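Local coordinates for (2Z,6E)-hedycaryol synthase (Kitasatospora setae, PDB 4MC3), which catalyses the magnesium-dependent 1,11-cyclization of (2E,6E)-farnesyl diphosphate with addition of water, giving (2Z,6E)-hedycaryol and releasing diphosphate, at residues Trp183-Asp188 with Lys208-Gly213; Ala136-Ala141 with Ser199-Gly204; Ala57-Arg62 with Ala300-Gly305. All blocks are in the same frame, centred on the assembly; numbering follows the deposited sequence.

Contact 1: residues Trp183-Asp188 with Lys208-Gly213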
# COMPACT_ATOMS: atom_id res chain seq x y z
N TRP A 183 0.30 2.57 4.31
CA TRP A 183 1.50 2.32 5.12
C TRP A 183 2.77 2.29 4.32
O TRP A 183 3.85 2.71 4.78
CB TRP A 183 1.37 1.09 6.02
CG TRP A 183 1.24 -0.22 5.38
CD1 TRP A 183 0.10 -0.89 5.18
CD2 TRP A 183 2.29 -1.04 4.89
NE1 TRP A 183 0.36 -2.09 4.57
CE2 TRP A 183 1.71 -2.19 4.36
CE3 TRP A 183 3.70 -0.89 4.81
CZ2 TRP A 183 2.47 -3.23 3.80
CZ3 TRP A 183 4.44 -1.94 4.24
CH2 TRP A 183 3.83 -3.06 3.74
N LEU A 184 2.69 1.85 3.05
CA LEU A 184 3.84 1.92 2.18
C LEU A 184 4.35 3.31 2.02
O LEU A 184 5.54 3.64 2.09
CB LEU A 184 3.57 1.24 0.81
CG LEU A 184 3.40 -0.25 0.91
CD1 LEU A 184 2.72 -0.81 -0.34
CD2 LEU A 184 4.75 -0.95 1.03
N TRP A 185 3.44 4.23 1.72
CA TRP A 185 3.75 5.66 1.54
C TRP A 185 4.23 6.28 2.85
O TRP A 185 5.14 7.11 2.81
CB TRP A 185 2.63 6.46 0.97
CG TRP A 185 2.38 6.10 -0.53
CD1 TRP A 185 3.30 5.74 -1.45
CD2 TRP A 185 1.10 6.06 -1.20
NE1 TRP A 185 2.69 5.51 -2.67
CE2 TRP A 185 1.33 5.66 -2.53
CE3 TRP A 185 -0.20 6.28 -0.78
CZ2 TRP A 185 0.27 5.51 -3.47
CZ3 TRP A 185 -1.26 6.17 -1.72
CH2 TRP A 185 -1.00 5.78 -3.03
N ASP A 186 3.68 5.87 4.00
CA ASP A 186 4.26 6.31 5.25
C ASP A 186 5.78 6.07 5.29
O ASP A 186 6.56 6.89 5.80
CB ASP A 186 3.62 5.62 6.46
CG ASP A 186 2.16 6.02 6.70
OD1 ASP A 186 1.74 7.12 6.34
OD2 ASP A 186 1.45 5.14 7.28
N LEU A 187 6.24 4.91 4.83
CA LEU A 187 7.65 4.59 4.82
C LEU A 187 8.47 5.49 3.90
O LEU A 187 9.69 5.64 4.13
CB LEU A 187 7.88 3.10 4.51
CG LEU A 187 7.44 2.06 5.56
CD1 LEU A 187 7.34 0.66 5.05
CD2 LEU A 187 8.39 2.12 6.79
N ASP A 188 7.85 6.09 2.89
CA ASP A 188 8.55 7.02 2.02
C ASP A 188 9.06 8.25 2.81
O ASP A 188 10.04 8.88 2.40
CB ASP A 188 7.66 7.49 0.88
CG ASP A 188 8.43 8.21 -0.24
OD1 ASP A 188 9.51 7.72 -0.62
OD2 ASP A 188 7.95 9.30 -0.69
N LYS A 208 -7.08 13.22 0.50
CA LYS A 208 -7.76 13.02 -0.76
C LYS A 208 -6.82 12.36 -1.74
O LYS A 208 -7.22 11.45 -2.52
CB LYS A 208 -8.25 14.36 -1.28
CG LYS A 208 -8.98 14.37 -2.63
CD LYS A 208 -9.46 15.80 -2.90
CE LYS A 208 -10.02 15.96 -4.30
NZ LYS A 208 -10.65 17.30 -4.53
N LEU A 209 -5.58 12.85 -1.76
CA LEU A 209 -4.55 12.26 -2.64
C LEU A 209 -4.26 10.81 -2.28
O LEU A 209 -4.14 9.95 -3.19
CB LEU A 209 -3.25 13.10 -2.49
CG LEU A 209 -2.02 12.61 -3.28
CD1 LEU A 209 -2.26 12.57 -4.76
CD2 LEU A 209 -0.82 13.50 -2.94
N ARG A 210 -4.08 10.56 -0.99
CA ARG A 210 -3.75 9.22 -0.49
C ARG A 210 -4.88 8.24 -0.89
O ARG A 210 -4.62 7.16 -1.40
CB ARG A 210 -3.57 9.25 1.03
CG ARG A 210 -3.29 7.93 1.74
CD ARG A 210 -3.15 8.03 3.26
NE ARG A 210 -2.04 8.91 3.57
CZ ARG A 210 -2.11 10.15 4.11
NH1 ARG A 210 -3.23 10.67 4.53
NH2 ARG A 210 -0.98 10.84 4.26
N ARG A 211 -6.13 8.60 -0.64
CA ARG A 211 -7.25 7.73 -0.97
C ARG A 211 -7.36 7.49 -2.45
O ARG A 211 -7.48 6.33 -2.91
CB ARG A 211 -8.57 8.29 -0.41
CG ARG A 211 -9.78 7.48 -0.91
CD ARG A 211 -11.08 8.00 -0.31
NE ARG A 211 -12.20 7.38 -1.01
CZ ARG A 211 -12.99 6.42 -0.55
NH1 ARG A 211 -12.87 5.91 0.65
NH2 ARG A 211 -13.97 6.01 -1.35
N ALA A 212 -7.31 8.55 -3.26
CA ALA A 212 -7.46 8.39 -4.69
C ALA A 212 -6.33 7.63 -5.31
O ALA A 212 -6.54 6.80 -6.22
CB ALA A 212 -7.64 9.74 -5.36
N GLY A 213 -5.10 7.89 -4.87
CA GLY A 213 -3.97 7.17 -5.39
C GLY A 213 -4.07 5.70 -5.05
O GLY A 213 -3.81 4.81 -5.89
O HOH W 1 0.23 7.45 3.29
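In the all-helical class I terpene synthase fold, Trp185 of helix 181-188, the short helix that follows the break after helix 168-178, reaches Arg210 and Gly213 on helix 204-225, near whose C-terminal end the NXXXSXXXE motif begins. The indole meets its partners edge-on, with both near the ring plane: CZ3 of Trp185 comes to 3.5 Å from the backbone O of Arg210, and CH2 of Trp185 to 3.7 Å from the C of Gly213. CG anti to the carbonyl carbon (chi1 -71°) sends the indole across, and chi2 of -33° turns its six-membered ring toward the partner helix. A CB built on Gly213 would stand 3.2 Å from Trp185 CH2, which shows that this close approach to the backbone depends on the missing side chain. Alongside the ring a water joins the polar groups: it lies in the guanidinium plane and accepts from NE of Arg210 at 2.7 Å, but its bond to OD1 of Asp186 is weak at 3.4 Å. Arg210 also donates through NH2 to the backbone O of Arg201, and OD2 of Asp186 pairs with ND1 of His145. Replacing Trp185 with an alanine is likely to open a gap against the backbone of Arg210 and Gly213. Tyr295 and Val299 of helix 286-309 also pack on the indole, while Phe142 of helix 136-160 touches Asp186.

Contact 2: residues Ala136-Ala141 with Ser199-Gly204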
# COMPACT_ATOMS: atom_id res chain seq x y z
N ALA A 136 6.96 10.19 17.10
CA ALA A 136 5.74 9.53 17.58
C ALA A 136 4.52 9.74 16.62
O ALA A 136 3.72 8.83 16.44
CB ALA A 136 5.41 10.03 18.99
N THR A 137 4.34 10.93 16.05
CA THR A 137 3.18 11.18 15.20
C THR A 137 3.25 10.27 13.98
O THR A 137 2.23 9.70 13.53
CB THR A 137 3.05 12.67 14.82
OG1 THR A 137 2.91 13.49 16.04
CG2 THR A 137 1.85 12.98 13.97
N TRP A 138 4.45 10.13 13.44
CA TRP A 138 4.65 9.20 12.30
C TRP A 138 4.37 7.76 12.69
O TRP A 138 3.70 7.03 12.02
CB TRP A 138 6.05 9.34 11.73
CG TRP A 138 6.27 8.41 10.56
CD1 TRP A 138 5.97 8.69 9.26
CD2 TRP A 138 6.78 7.10 10.60
NE1 TRP A 138 6.21 7.59 8.49
CE2 TRP A 138 6.72 6.60 9.28
CE3 TRP A 138 7.22 6.24 11.61
CZ2 TRP A 138 7.09 5.31 8.95
CZ3 TRP A 138 7.57 4.93 11.30
CH2 TRP A 138 7.49 4.47 9.94
N CYS A 139 4.89 7.34 13.84
CA CYS A 139 4.71 5.98 14.32
C CYS A 139 3.23 5.67 14.46
O CYS A 139 2.76 4.61 14.06
CB CYS A 139 5.47 5.70 15.63
SG CYS A 139 7.26 5.77 15.52
N ASP A 140 2.49 6.60 15.04
CA ASP A 140 1.06 6.39 15.24
C ASP A 140 0.33 6.28 13.87
O ASP A 140 -0.61 5.48 13.71
CB ASP A 140 0.47 7.55 16.02
CG ASP A 140 0.81 7.51 17.48
OD1 ASP A 140 1.29 6.48 18.00
OD2 ASP A 140 0.52 8.52 18.15
N ALA A 141 0.75 7.08 12.88
CA ALA A 141 0.13 7.06 11.53
C ALA A 141 0.41 5.72 10.88
O ALA A 141 -0.50 5.06 10.36
CB ALA A 141 0.66 8.17 10.69
N SER A 199 0.21 18.28 10.56
CA SER A 199 -0.75 19.13 9.89
C SER A 199 -0.76 19.04 8.37
O SER A 199 -1.67 19.55 7.72
CB SER A 199 -0.50 20.60 10.30
OG SER A 199 0.72 21.08 9.76
N VAL A 200 0.30 18.46 7.79
CA VAL A 200 0.37 18.19 6.35
C VAL A 200 -0.01 16.72 6.07
O VAL A 200 -0.77 16.47 5.12
CB VAL A 200 1.80 18.46 5.81
CG1 VAL A 200 1.92 18.04 4.34
CG2 VAL A 200 2.11 19.94 5.97
N ARG A 201 0.48 15.80 6.89
CA ARG A 201 0.23 14.36 6.68
C ARG A 201 -1.26 14.03 6.63
O ARG A 201 -1.69 13.19 5.85
CB ARG A 201 0.87 13.51 7.78
CG ARG A 201 0.86 12.03 7.48
CD ARG A 201 1.51 11.20 8.57
NE ARG A 201 2.93 11.47 8.74
CZ ARG A 201 3.50 12.10 9.77
NH1 ARG A 201 2.79 12.60 10.79
NH2 ARG A 201 4.81 12.27 9.77
N THR A 202 -2.05 14.77 7.40
CA THR A 202 -3.47 14.48 7.58
C THR A 202 -4.33 15.68 7.15
O THR A 202 -5.54 15.77 7.50
CB THR A 202 -3.78 14.13 9.05
OG1 THR A 202 -3.53 15.25 9.89
CG2 THR A 202 -2.96 12.95 9.56
N CYS A 203 -3.77 16.61 6.37
CA CYS A 203 -4.57 17.70 5.79
C CYS A 203 -5.55 17.15 4.72
O CYS A 203 -5.36 16.00 4.22
CB CYS A 203 -3.67 18.80 5.23
SG CYS A 203 -2.88 18.58 3.63
N GLY A 204 -6.55 17.95 4.37
CA GLY A 204 -7.58 17.53 3.44
C GLY A 204 -7.05 17.09 2.10
O GLY A 204 -7.38 15.99 1.63
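Across one face of the Arg201 guanidinium lies the backbone of Trp138, its CA 3.9 Å above the plane and displaced toward the rim, with CB on the same side; the methyl CG2 of Thr137 sits at the guanidinium edge, 3.3 Å from NH1 of Arg201. The Trp138 indole in turn receives NH2 of Arg201 at its own edge, CD1 to NH2 being 3.8 Å, and the ring and guanidinium planes stand 75° apart, so the two are not stacked face to face. This is peripheral packing of the helical terpene synthase fold, joining the first turns of helix 136-160 to the end of the short helix 198-201, away from the annotated sites. Arg201 reaches across because its CG is anti to the backbone N and the chain then bends at chi3 (-64°), turning the guanidinium along the surface of the opposing helix. The charge is matched by Glu189, whose OE2 forms a salt bridge with NE of Arg201, while NE1 of Trp138 donates to the backbone O of Asp186. Past Arg201 the helix ends, Thr202 leaving helical torsions and Cys203 serving as N-cap of helix 204-225. At the bend of the arginine, its CD rests 3.8 Å from the CB of Ala141.

Contact 3: residues Ala57-Arg62 with Ala300-Gly305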
# COMPACT_ATOMS: atom_id res chain seq x y z
N ALA A 57 11.04 -1.31 -5.41
CA ALA A 57 11.79 -0.37 -6.24
C ALA A 57 10.82 0.56 -6.98
O ALA A 57 11.16 1.71 -7.27
CB ALA A 57 12.68 -1.09 -7.22
N TYR A 58 9.60 0.09 -7.22
CA TYR A 58 8.56 0.93 -7.82
C TYR A 58 7.75 1.75 -6.79
O TYR A 58 7.19 2.82 -7.09
CB TYR A 58 7.55 0.14 -8.65
CG TYR A 58 8.06 -0.31 -10.01
CD1 TYR A 58 8.17 -1.63 -10.34
CD2 TYR A 58 8.48 0.64 -10.94
CE1 TYR A 58 8.61 -2.02 -11.63
CE2 TYR A 58 8.95 0.28 -12.20
CZ TYR A 58 9.00 -1.06 -12.54
OH TYR A 58 9.47 -1.41 -13.79
N VAL A 59 7.67 1.24 -5.56
CA VAL A 59 7.01 2.00 -4.50
C VAL A 59 7.80 3.22 -4.03
O VAL A 59 7.25 4.29 -3.79
CB VAL A 59 6.66 1.10 -3.26
CG1 VAL A 59 6.06 1.96 -2.16
CG2 VAL A 59 5.73 -0.03 -3.66
N TRP A 60 9.12 3.03 -3.87
CA TRP A 60 10.04 4.01 -3.36
C TRP A 60 11.15 4.31 -4.34
O TRP A 60 12.33 4.15 -4.00
CB TRP A 60 10.64 3.59 -1.99
CG TRP A 60 9.62 3.27 -0.96
CD1 TRP A 60 8.83 4.14 -0.26
CD2 TRP A 60 9.31 1.97 -0.46
NE1 TRP A 60 8.01 3.44 0.60
CE2 TRP A 60 8.28 2.11 0.49
CE3 TRP A 60 9.78 0.68 -0.76
CZ2 TRP A 60 7.78 1.02 1.17
CZ3 TRP A 60 9.24 -0.40 -0.12
CH2 TRP A 60 8.23 -0.22 0.84
N PRO A 61 10.80 4.79 -5.56
CA PRO A 61 11.85 5.03 -6.56
C PRO A 61 12.91 6.03 -6.21
O PRO A 61 14.01 5.95 -6.74
CB PRO A 61 11.06 5.46 -7.81
CG PRO A 61 9.78 6.05 -7.22
CD PRO A 61 9.47 5.10 -6.07
N ARG A 62 12.59 6.97 -5.30
CA ARG A 62 13.48 8.04 -4.92
C ARG A 62 14.25 7.77 -3.62
O ARG A 62 15.00 8.64 -3.15
CB ARG A 62 12.70 9.34 -4.79
CG ARG A 62 12.07 9.67 -6.16
CD ARG A 62 11.18 10.90 -6.07
NE ARG A 62 10.57 11.20 -7.37
CZ ARG A 62 10.06 12.39 -7.72
NH1 ARG A 62 10.07 13.38 -6.85
NH2 ARG A 62 9.57 12.60 -8.94
N ALA A 300 2.02 10.08 -6.81
CA ALA A 300 1.68 10.09 -8.23
C ALA A 300 2.50 9.09 -9.10
O ALA A 300 1.93 8.38 -9.91
CB ALA A 300 1.81 11.49 -8.77
N ALA A 301 3.82 9.05 -8.89
CA ALA A 301 4.69 8.10 -9.58
C ALA A 301 4.17 6.72 -9.42
O ALA A 301 4.25 5.94 -10.34
CB ALA A 301 6.12 8.18 -9.03
N ASN A 302 3.68 6.37 -8.22
CA ASN A 302 3.21 5.00 -7.99
C ASN A 302 2.03 4.60 -8.88
O ASN A 302 1.86 3.40 -9.15
CB ASN A 302 2.83 4.83 -6.50
CG ASN A 302 3.97 4.36 -5.68
OD1 ASN A 302 4.84 5.17 -5.22
ND2 ASN A 302 4.03 3.08 -5.51
N LEU A 303 1.22 5.56 -9.30
CA LEU A 303 0.14 5.17 -10.26
C LEU A 303 0.73 4.58 -11.58
O LEU A 303 0.26 3.57 -12.08
CB LEU A 303 -0.77 6.33 -10.56
CG LEU A 303 -1.88 6.62 -9.52
CD1 LEU A 303 -1.38 7.07 -8.15
CD2 LEU A 303 -2.86 7.64 -10.10
N SER A 304 1.83 5.15 -12.06
CA SER A 304 2.54 4.59 -13.23
C SER A 304 3.30 3.34 -12.89
O SER A 304 3.18 2.35 -13.59
CB SER A 304 3.52 5.63 -13.80
OG SER A 304 2.77 6.65 -14.43
N GLY A 305 4.03 3.34 -11.75
CA GLY A 305 4.84 2.16 -11.43
C GLY A 305 4.00 0.96 -11.19
O GLY A 305 4.36 -0.15 -11.59
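Ala301 and Asn302 begin the approach of helix 286-309 to the end of helix 52-59. The CB of Ala301 is directed at the proline ring beyond that end, 4.6 Å from CG of Pro61, a loose apolar approach. Asn302 goes deeper: its CG lies 3.8 Å from both Tyr58 O and Val59 O, so the side-chain amide is set against two carbonyls of the final helical turn. Its deposited orientation is doubtful, so the evidence rests on CG and not on the end atoms. In the class I terpene cyclase fold these two helices help wall the active-site cavity: Gln306, one residue past the segment, lines the nerolidol pocket and touches both Tyr58 and Val59. Ser304 faces another way, its OG hydrogen-bonded to the backbone O of Phe13. The closest pair of CA atoms is that of Gly305 and Tyr58, 5.3 Å apart. CG of Tyr58, anti to its carbonyl carbon (chi1 -76°), carries the ring to Gly305, whose CA is 4.0 Å from CD2 of Tyr58 and whose carbonyl O stands above one face, offset toward the rim. A CB modelled on Gly305 would fall 3.3 Å from that of Tyr58, a tight crossing. Beyond Val59, where helix 52-59 ends, Trp60 has left helical torsions, and CG1 of Val59 lies 3.5 Å above the centre of its indole.

Overall arrangement
Contact 1 is the hub: its centre lies about 11 Å from the centres of both contact 2 and contact 3, which are themselves about 21 Å apart and do not touch. Contact 3 joins it through a probable hydrogen bond, Trp60 NE1 reaching Leu184 O at 2.9 Å, and contact 2 through packing of Leu187 CD2 at 4.0 Å from Trp138 CH2, so indoles from both neighbours meet helix 181-188. On the partner helix, Gly213 CA packs 3.8 Å from Leu303 CD1. Distance from the bound nerolidol grades the contacts: the Val59 side chain is about 5 Å away and that of Trp185 about 8 Å, whereas contact 2 lies toward the periphery.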